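Local atomic coordinates of putative prolyl-tRNA synthetase (Leishmania major, PDB entry 5XIL), a protein that probably attaches L-proline to tRNA(Pro) at the expense of ATP, giving prolyl-tRNA(Pro), AMP and diphosphate for protein synthesis. Residues V283-V293 / V391-M402. Numbering follows the deposited sequence. Where two conformers were deposited one is given.
Sequences VMPPRVASTQV and VAALLEDVHAQM
Val-283 meets the end of Met-402, with CG1 3.7 Å from the methionine CE. The same methyl group also lies by the ring of Pro-285. The thioether bend of Met-402 (chi3 68°) turns CE to these two residues, while SD lies against Pro-285 CA and Pro-286 CD. The Pro-286 ring sits on the helix between Leu-395, Val-398 and His-399. Its CG is 3.3 Å from the backbone O of Leu-395.

Arg-287 reaches across the helix with its chain extended from CG to NE. It grips Glu-396 side-on: NE binds OE2 at 3.0 Å and NH2 binds OE1 at 2.6 Å. The two flat groups are nearly coplanar. One guanidinium face stacks on the His-399 ring, centres 3.7 Å apart and planes at 8°. With CG anti to the backbone N (chi1 -180°), the His-399 ring is held out from the helix to meet that face. A water links Arg-287 N to His-399 ND1.

Gln-292 lays its amide by Leu-395 CD1, and its NE2 donates to Pro-286 O at 2.9 Å, closing the loop on itself. Val-293 CG2 meets Val-391 CG1 tip to tip at 3.8 Å.

The loop joins helix 267-276 of the class II catalytic core to strand 293-297 of the anticodon-binding domain. Helix 387-412 packs against residues 283-287 and 292-293. Met-402 also touches His-276, and Leu-395 and Val-391 rest on Leu-354 of strand 354-358.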
loop_
_atom_site.group_PDB
_atom_site.type_symbol
_atom_site.label_atom_id
_atom_site.label_comp_id
_atom_site.label_asym_id
_atom_site.label_seq_id
_atom_site.Cartn_x
_atom_site.Cartn_y
_atom_site.Cartn_z
ATOM N N VAL A 283 23.087 -1.578 9.271
ATOM C CA VAL A 283 22.884 -2.976 9.475
ATOM C C VAL A 283 21.358 -3.157 9.302
ATOM O O VAL A 283 20.591 -2.724 10.178
ATOM C CB VAL A 283 23.339 -3.440 10.876
ATOM C CG1 VAL A 283 23.064 -4.914 11.103
ATOM C CG2 VAL A 283 24.846 -3.148 11.118
ATOM N N MET A 284 20.911 -3.748 8.200
ATOM C CA MET A 284 19.485 -3.820 7.890
ATOM C C MET A 284 18.869 -5.039 8.577
ATOM O O MET A 284 19.314 -6.168 8.341
ATOM C CB MET A 284 19.298 -3.822 6.357
ATOM C CG MET A 284 17.919 -3.565 5.753
ATOM S SD MET A 284 17.177 -2.017 6.308
ATOM C CE MET A 284 17.806 -0.786 5.195
ATOM N N PRO A 285 17.819 -4.830 9.379
ATOM C CA PRO A 285 17.089 -5.982 9.847
ATOM C C PRO A 285 16.600 -6.819 8.628
ATOM O O PRO A 285 16.039 -6.282 7.659
ATOM C CB PRO A 285 15.892 -5.354 10.612
ATOM C CG PRO A 285 16.390 -4.025 10.985
ATOM C CD PRO A 285 17.132 -3.578 9.782
ATOM N N PRO A 286 16.778 -8.139 8.684
ATOM C CA PRO A 286 16.547 -8.948 7.478
ATOM C C PRO A 286 15.126 -8.992 6.954
ATOM O O PRO A 286 14.936 -9.094 5.744
ATOM C CB PRO A 286 17.009 -10.359 7.897
ATOM C CG PRO A 286 16.983 -10.385 9.350
ATOM C CD PRO A 286 17.250 -8.942 9.831
ATOM N N ARG A 287 14.131 -8.844 7.829
ATOM C CA ARG A 287 12.779 -8.868 7.389
ATOM C C ARG A 287 12.394 -7.639 6.618
ATOM O O ARG A 287 11.313 -7.640 5.918
ATOM C CB ARG A 287 11.788 -9.185 8.524
ATOM C CG ARG A 287 12.070 -10.550 9.188
ATOM C CD ARG A 287 11.341 -10.653 10.512
ATOM N NE ARG A 287 11.585 -11.944 11.194
ATOM C CZ ARG A 287 11.117 -12.256 12.370
ATOM N NH1 ARG A 287 10.370 -11.384 13.017
ATOM N NH2 ARG A 287 11.400 -13.464 12.899
ATOM N N VAL A 288 13.216 -6.570 6.641
ATOM C CA VAL A 288 12.855 -5.423 5.819
ATOM C C VAL A 288 13.969 -5.056 4.866
ATOM O O VAL A 288 14.023 -3.975 4.333
ATOM C CB VAL A 288 12.458 -4.189 6.722
ATOM C CG1 VAL A 288 11.230 -4.477 7.529
ATOM C CG2 VAL A 288 13.621 -3.745 7.625
ATOM N N ALA A 289 14.887 -5.973 4.654
ATOM C CA ALA A 289 16.000 -5.742 3.747
ATOM C C ALA A 289 15.573 -6.058 2.295
ATOM O O ALA A 289 15.169 -7.188 2.009
ATOM C CB ALA A 289 17.239 -6.565 4.123
ATOM N N SER A 290 15.687 -5.048 1.437
ATOM C CA SER A 290 15.222 -5.175 0.080
ATOM C C SER A 290 16.026 -6.292 -0.609
ATOM O O SER A 290 15.474 -7.079 -1.397
ATOM C CB SER A 290 15.464 -3.872 -0.654
ATOM O OG SER A 290 14.986 -4.033 -1.938
ATOM N N THR A 291 17.323 -6.277 -0.371
ATOM C CA THR A 291 18.211 -7.408 -0.646
ATOM C C THR A 291 18.651 -8.001 0.678
ATOM O O THR A 291 19.207 -7.309 1.494
ATOM C CB THR A 291 19.398 -7.005 -1.498
ATOM O OG1 THR A 291 18.880 -6.566 -2.738
ATOM C CG2 THR A 291 20.398 -8.176 -1.724
ATOM N N GLN A 292 18.443 -9.306 0.845
ATOM C CA GLN A 292 18.792 -9.996 2.090
ATOM C C GLN A 292 20.184 -10.657 1.965
ATOM O O GLN A 292 20.936 -10.762 2.938
ATOM C CB GLN A 292 17.746 -11.038 2.345
ATOM C CG GLN A 292 16.402 -10.473 2.827
ATOM C CD GLN A 292 15.356 -11.544 2.993
ATOM O OE1 GLN A 292 15.180 -12.406 2.133
ATOM N NE2 GLN A 292 14.690 -11.545 4.132
ATOM N N VAL A 293 20.494 -11.073 0.754
ATOM C CA VAL A 293 21.781 -11.748 0.473
ATOM C C VAL A 293 22.372 -11.203 -0.786
ATOM O O VAL A 293 21.732 -11.175 -1.833
ATOM C CB VAL A 293 21.605 -13.270 0.312
ATOM C CG1 VAL A 293 22.955 -13.926 0.004
ATOM C CG2 VAL A 293 20.829 -13.906 1.442
ATOM N N VAL A 391 19.762 -20.823 4.421
ATOM C CA VAL A 391 20.013 -19.383 4.382
ATOM C C VAL A 391 18.804 -18.654 5.011
ATOM O O VAL A 391 18.985 -17.690 5.733
ATOM C CB VAL A 391 20.234 -18.930 2.938
ATOM C CG1 VAL A 391 20.284 -17.390 2.827
ATOM C CG2 VAL A 391 21.572 -19.499 2.476
ATOM N N ALA A 392 17.597 -19.098 4.707
ATOM C CA ALA A 392 16.430 -18.480 5.319
ATOM C C ALA A 392 16.490 -18.657 6.811
ATOM O O ALA A 392 16.111 -17.722 7.587
ATOM C CB ALA A 392 15.155 -19.062 4.752
ATOM N N ALA A 393 16.970 -19.808 7.295
ATOM C CA ALA A 393 17.090 -19.953 8.744
ATOM C C ALA A 393 18.162 -19.063 9.332
ATOM O O ALA A 393 17.996 -18.525 10.446
ATOM C CB ALA A 393 17.272 -21.400 9.216
ATOM N N LEU A 394 19.276 -18.921 8.639
ATOM C CA LEU A 394 20.286 -18.019 9.093
ATOM C C LEU A 394 19.768 -16.537 9.165
ATOM O O LEU A 394 20.133 -15.808 10.111
ATOM C CB LEU A 394 21.461 -18.052 8.180
ATOM C CG LEU A 394 22.626 -17.174 8.512
ATOM C CD1 LEU A 394 23.028 -17.238 9.976
ATOM C CD2 LEU A 394 23.773 -17.615 7.586
ATOM N N LEU A 395 18.981 -16.157 8.178
ATOM C CA LEU A 395 18.310 -14.815 8.245
ATOM C C LEU A 395 17.363 -14.701 9.450
ATOM O O LEU A 395 17.237 -13.632 10.057
ATOM C CB LEU A 395 17.587 -14.525 6.960
ATOM C CG LEU A 395 18.496 -14.234 5.794
ATOM C CD1 LEU A 395 17.614 -14.350 4.525
ATOM C CD2 LEU A 395 19.242 -12.889 5.878
ATOM N N GLU A 396 16.713 -15.770 9.889
ATOM C CA GLU A 396 15.874 -15.660 11.064
ATOM C C GLU A 396 16.720 -15.546 12.291
ATOM O O GLU A 396 16.359 -14.842 13.235
ATOM C CB GLU A 396 14.868 -16.836 11.152
ATOM C CG GLU A 396 13.714 -16.654 10.214
ATOM C CD GLU A 396 12.797 -15.489 10.645
ATOM O OE1 GLU A 396 12.007 -15.649 11.589
ATOM O OE2 GLU A 396 12.858 -14.398 10.059
ATOM N N ASP A 397 17.863 -16.252 12.335
ATOM C CA ASP A 397 18.786 -16.088 13.447
ATOM C C ASP A 397 19.366 -14.678 13.509
ATOM O O ASP A 397 19.517 -14.110 14.605
ATOM C CB ASP A 397 19.921 -17.127 13.401
ATOM C CG ASP A 397 20.849 -16.962 14.539
ATOM O OD1 ASP A 397 20.446 -17.174 15.709
ATOM O OD2 ASP A 397 21.961 -16.521 14.265
ATOM N N VAL A 398 19.706 -14.137 12.362
ATOM C CA VAL A 398 20.139 -12.763 12.307
ATOM C C VAL A 398 19.088 -11.811 12.957
ATOM O O VAL A 398 19.498 -10.974 13.804
ATOM C CB VAL A 398 20.440 -12.316 10.898
ATOM C CG1 VAL A 398 20.575 -10.760 10.838
ATOM C CG2 VAL A 398 21.712 -12.996 10.364
ATOM N N HIS A 399 17.832 -11.926 12.565
ATOM C CA HIS A 399 16.773 -11.139 13.238
ATOM C C HIS A 399 16.836 -11.297 14.761
ATOM O O HIS A 399 16.871 -10.283 15.527
ATOM C CB HIS A 399 15.378 -11.528 12.797
ATOM C CG HIS A 399 14.301 -10.734 13.463
ATOM N ND1 HIS A 399 13.919 -9.479 13.000
ATOM C CD2 HIS A 399 13.619 -10.934 14.613
ATOM C CE1 HIS A 399 13.001 -8.979 13.813
ATOM N NE2 HIS A 399 12.833 -9.814 14.823
ATOM N N ALA A 400 16.848 -12.541 15.206
ATOM C CA ALA A 400 16.852 -12.838 16.612
ATOM C C ALA A 400 18.032 -12.214 17.335
ATOM O O ALA A 400 17.875 -11.685 18.451
ATOM C CB ALA A 400 16.772 -14.362 16.895
ATOM N N GLN A 401 19.197 -12.315 16.761
ATOM C CA GLN A 401 20.377 -11.805 17.368
ATOM C C GLN A 401 20.400 -10.271 17.440
ATOM O O GLN A 401 20.827 -9.689 18.413
ATOM C CB GLN A 401 21.595 -12.383 16.660
ATOM C CG GLN A 401 21.704 -13.897 16.852
ATOM C CD GLN A 401 22.967 -14.508 16.277
ATOM O OE1 GLN A 401 24.027 -14.018 16.480
ATOM N NE2 GLN A 401 22.833 -15.617 15.617
ATOM N N MET A 402 19.944 -9.642 16.375
ATOM C CA MET A 402 19.934 -8.186 16.351
ATOM C C MET A 402 18.993 -7.663 17.419
ATOM O O MET A 402 19.300 -6.620 18.061
ATOM C CB MET A 402 19.453 -7.681 14.961
ATOM C CG MET A 402 20.497 -7.820 13.880
ATOM S SD MET A 402 19.918 -7.257 12.272
ATOM C CE MET A 402 19.773 -5.470 12.613
HETATM O O HOH W 1 14.164 -8.041 10.558
#